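Local coordinates for multiple antibiotic resistance protein MarR (Escherichia coli, PDB 1JGS), which represses transcription of the marRAB operon, which is involved in activating antibiotic resistance and oxidative stress genes, by binding the marO operator, at residues Ala47-Val52 and Val90-Thr95. Numbering follows the deposited sequence.
Sequences ACITPV and VLVKLT. With SAL (2-hydroxybenzoic acid), chain B.
In the winged helix-turn-helix domain of MarR, the short link between helices 34-46 and 51-58 pairs with the second strand of the wing. I49 and V92 form a single antiparallel bridge of the hydrogen-bonded kind: V92 N donates to I49 O at 2.9 Å, and I49 N reaches V92 O over a longer 3.3 Å but with a straighter N-H...O angle of 165°. I49 O also receives a CA-H...O contact from L91.

Side chains extend the pairing on two faces. On one, L91 spreads its two methyls over the link, CD2 meeting T50 CG2 at 3.7 Å and CD1 meeting C48 CB. On the other, V92 packs between I49 and P51: its CG2 meets I49 CG2 at 4.0 Å, and its CG1, set beside its own backbone N by a chi1 of -65°, packs on P51 CG at 4.0 Å, while P51 CD rests 3.4 Å from V90 O. The P51 ring continues into a salicylate site, where CB lies 3.5 Å from SAL C2; V52 CG2 and V90 CG2 also approach this ligand, which is also hydrogen-bonded to T66 OG1.

T50 turns its hydroxyl to E53 N, capping helix 51-58 just where the link ends. Along its other edge, strand 90-94 is hydrogen-bonded to strand 78-82 through L91 with L81 and K93 with E79, so the link adds one bridge to the two-stranded wing. V92 and L94 lean on I43 of helix 34-46, and T95 caps the start of helix 96-118.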
ATOM      1  N   ALA A  47      18.306   2.372  -9.602  1.00 45.66           N
ATOM      2  CA  ALA A  47      19.148   2.483 -10.800  1.00 45.66           C
ATOM      3  C   ALA A  47      18.955   1.262 -11.694  1.00 45.66           C
ATOM      4  O   ALA A  47      18.550   1.374 -12.856  1.00 45.66           O
ATOM      5  CB  ALA A  47      20.617   2.598 -10.415  1.00 34.46           C
ATOM      6  N   CYS A  48      19.267   0.102 -11.128  1.00 42.13           N
ATOM      7  CA  CYS A  48      19.146  -1.187 -11.789  1.00 42.13           C
ATOM      8  C   CYS A  48      18.672  -2.184 -10.733  1.00 42.13           C
ATOM      9  O   CYS A  48      19.224  -2.238  -9.636  1.00 42.13           O
ATOM     10  CB  CYS A  48      20.500  -1.658 -12.327  1.00 63.33           C
ATOM     11  SG  CYS A  48      21.096  -0.808 -13.790  1.00 63.33           S
ATOM     12  N   ILE A  49      17.666  -2.983 -11.059  1.00 45.27           N
ATOM     13  CA  ILE A  49      17.168  -3.956 -10.100  1.00 45.27           C
ATOM     14  C   ILE A  49      16.628  -5.187 -10.803  1.00 45.27           C
ATOM     15  O   ILE A  49      16.134  -5.105 -11.937  1.00 45.27           O
ATOM     16  CB  ILE A  49      16.048  -3.356  -9.230  1.00 41.76           C
ATOM     17  CG1 ILE A  49      15.570  -4.396  -8.209  1.00 41.76           C
ATOM     18  CG2 ILE A  49      14.900  -2.885 -10.120  1.00 41.76           C
ATOM     19  CD1 ILE A  49      14.569  -3.863  -7.211  1.00 41.76           C
ATOM     20  N   THR A  50      16.731  -6.329 -10.134  1.00 37.37           N
ATOM     21  CA  THR A  50      16.233  -7.578 -10.704  1.00 37.37           C
ATOM     22  C   THR A  50      14.707  -7.622 -10.587  1.00 37.37           C
ATOM     23  O   THR A  50      14.116  -7.008  -9.690  1.00 37.37           O
ATOM     24  CB  THR A  50      16.825  -8.796  -9.979  1.00 68.07           C
ATOM     25  OG1 THR A  50      16.395  -8.798  -8.611  1.00 68.07           O
ATOM     26  CG2 THR A  50      18.343  -8.757 -10.042  1.00 68.07           C
ATOM     27  N   PRO A  51      14.042  -8.329 -11.503  1.00 37.02           N
ATOM     28  CA  PRO A  51      12.585  -8.373 -11.391  1.00 37.02           C
ATOM     29  C   PRO A  51      12.142  -8.959 -10.052  1.00 37.02           C
ATOM     30  O   PRO A  51      11.214  -8.440  -9.408  1.00 37.02           O
ATOM     31  CB  PRO A  51      12.183  -9.223 -12.582  1.00 39.03           C
ATOM     32  CG  PRO A  51      13.215  -8.848 -13.606  1.00 39.03           C
ATOM     33  CD  PRO A  51      14.489  -8.882 -12.794  1.00 39.03           C
ATOM     34  N   VAL A  52      12.819 -10.018  -9.609  1.00 50.69           N
ATOM     35  CA  VAL A  52      12.469 -10.643  -8.337  1.00 50.69           C
ATOM     36  C   VAL A  52      12.676  -9.693  -7.159  1.00 50.69           C
ATOM     37  O   VAL A  52      11.834  -9.621  -6.264  1.00 50.69           O
ATOM     38  CB  VAL A  52      13.279 -11.914  -8.104  1.00 56.43           C
ATOM     39  CG1 VAL A  52      12.875 -12.532  -6.781  1.00 56.43           C
ATOM     40  CG2 VAL A  52      13.052 -12.893  -9.255  1.00 56.43           C
ATOM     41  N   VAL A  90      18.534 -11.139 -15.361  1.00 40.14           N
ATOM     42  CA  VAL A  90      18.623  -9.817 -15.953  1.00 40.14           C
ATOM     43  C   VAL A  90      18.252  -8.752 -14.954  1.00 40.14           C
ATOM     44  O   VAL A  90      17.763  -9.044 -13.857  1.00 40.14           O
ATOM     45  CB  VAL A  90      17.677  -9.657 -17.167  1.00 35.66           C
ATOM     46  CG1 VAL A  90      18.047 -10.649 -18.238  1.00 35.66           C
ATOM     47  CG2 VAL A  90      16.227  -9.828 -16.740  1.00 35.66           C
ATOM     48  N   LEU A  91      18.495  -7.510 -15.343  1.00 30.82           N
ATOM     49  CA  LEU A  91      18.177  -6.372 -14.507  1.00 30.82           C
ATOM     50  C   LEU A  91      17.265  -5.553 -15.391  1.00 30.82           C
ATOM     51  O   LEU A  91      17.243  -5.728 -16.613  1.00 30.82           O
ATOM     52  CB  LEU A  91      19.435  -5.541 -14.177  1.00 43.64           C
ATOM     53  CG  LEU A  91      20.583  -6.106 -13.317  1.00 43.64           C
ATOM     54  CD1 LEU A  91      21.824  -5.275 -13.557  1.00 43.64           C
ATOM     55  CD2 LEU A  91      20.229  -6.098 -11.826  1.00 43.64           C
ATOM     56  N   VAL A  92      16.498  -4.672 -14.779  1.00 40.02           N
ATOM     57  CA  VAL A  92      15.644  -3.812 -15.555  1.00 40.02           C
ATOM     58  C   VAL A  92      15.978  -2.425 -15.079  1.00 40.02           C
ATOM     59  O   VAL A  92      16.202  -2.207 -13.885  1.00 40.02           O
ATOM     60  CB  VAL A  92      14.142  -4.104 -15.324  1.00 33.09           C
ATOM     61  CG1 VAL A  92      13.793  -5.525 -15.834  1.00 33.09           C
ATOM     62  CG2 VAL A  92      13.805  -3.954 -13.851  1.00 33.09           C
ATOM     63  N   LYS A  93      16.059  -1.496 -16.019  1.00 35.95           N
ATOM     64  CA  LYS A  93      16.344  -0.112 -15.691  1.00 35.95           C
ATOM     65  C   LYS A  93      15.466   0.707 -16.609  1.00 35.95           C
ATOM     66  O   LYS A  93      14.918   0.188 -17.591  1.00 35.95           O
ATOM     67  CB  LYS A  93      17.818   0.199 -15.950  1.00 43.93           C
ATOM     68  CG  LYS A  93      18.208   0.213 -17.417  1.00 43.93           C
ATOM     69  CD  LYS A  93      19.712   0.303 -17.569  1.00 43.93           C
ATOM     70  CE  LYS A  93      20.098   1.386 -18.545  1.00 43.93           C
ATOM     71  NZ  LYS A  93      19.628   2.731 -18.092  1.00 43.93           N
ATOM     72  N   LEU A  94      15.329   1.986 -16.300  1.00 44.66           N
ATOM     73  CA  LEU A  94      14.520   2.860 -17.120  1.00 44.66           C
ATOM     74  C   LEU A  94      15.289   3.296 -18.349  1.00 44.66           C
ATOM     75  O   LEU A  94      16.507   3.435 -18.312  1.00 44.66           O
ATOM     76  CB  LEU A  94      14.127   4.105 -16.336  1.00 32.99           C
ATOM     77  CG  LEU A  94      13.358   3.916 -15.022  1.00 32.99           C
ATOM     78  CD1 LEU A  94      12.792   5.282 -14.615  1.00 32.99           C
ATOM     79  CD2 LEU A  94      12.213   2.883 -15.195  1.00 32.99           C
ATOM     80  N   THR A  95      14.577   3.492 -19.450  1.00 38.68           N
ATOM     81  CA  THR A  95      15.211   3.984 -20.659  1.00 38.68           C
ATOM     82  C   THR A  95      15.184   5.507 -20.448  1.00 38.68           C
ATOM     83  O   THR A  95      14.516   5.986 -19.517  1.00 38.68           O
ATOM     84  CB  THR A  95      14.383   3.616 -21.891  1.00 35.09           C
ATOM     85  OG1 THR A  95      13.050   4.125 -21.726  1.00 35.09           O
ATOM     86  CG2 THR A  95      14.325   2.108 -22.070  1.00 35.09           C
TER
HETATM   87  C1' SAL B 256      11.353 -10.882 -16.287  1.00 44.77           C
HETATM   88  O1' SAL B 256      12.394 -10.860 -17.111  1.00 44.77           O
HETATM   89  O2' SAL B 256      10.329 -10.233 -16.540  1.00 44.77           O
HETATM   90  C1  SAL B 256      11.492 -11.713 -15.073  1.00 44.77           C
HETATM   91  C2  SAL B 256      10.400 -11.792 -14.113  1.00 44.77           C
HETATM   92  C3  SAL B 256      10.506 -12.577 -12.940  1.00 44.77           C
HETATM   93  C4  SAL B 256      11.666 -13.299 -12.668  1.00 44.77           C
HETATM   94  C5  SAL B 256      12.866 -13.235 -13.693  1.00 44.77           C
HETATM   95  C6  SAL B 256      12.709 -12.447 -14.829  1.00 44.77           C
HETATM   96  O2  SAL B 256       9.229 -11.125 -14.285  1.00 44.77           O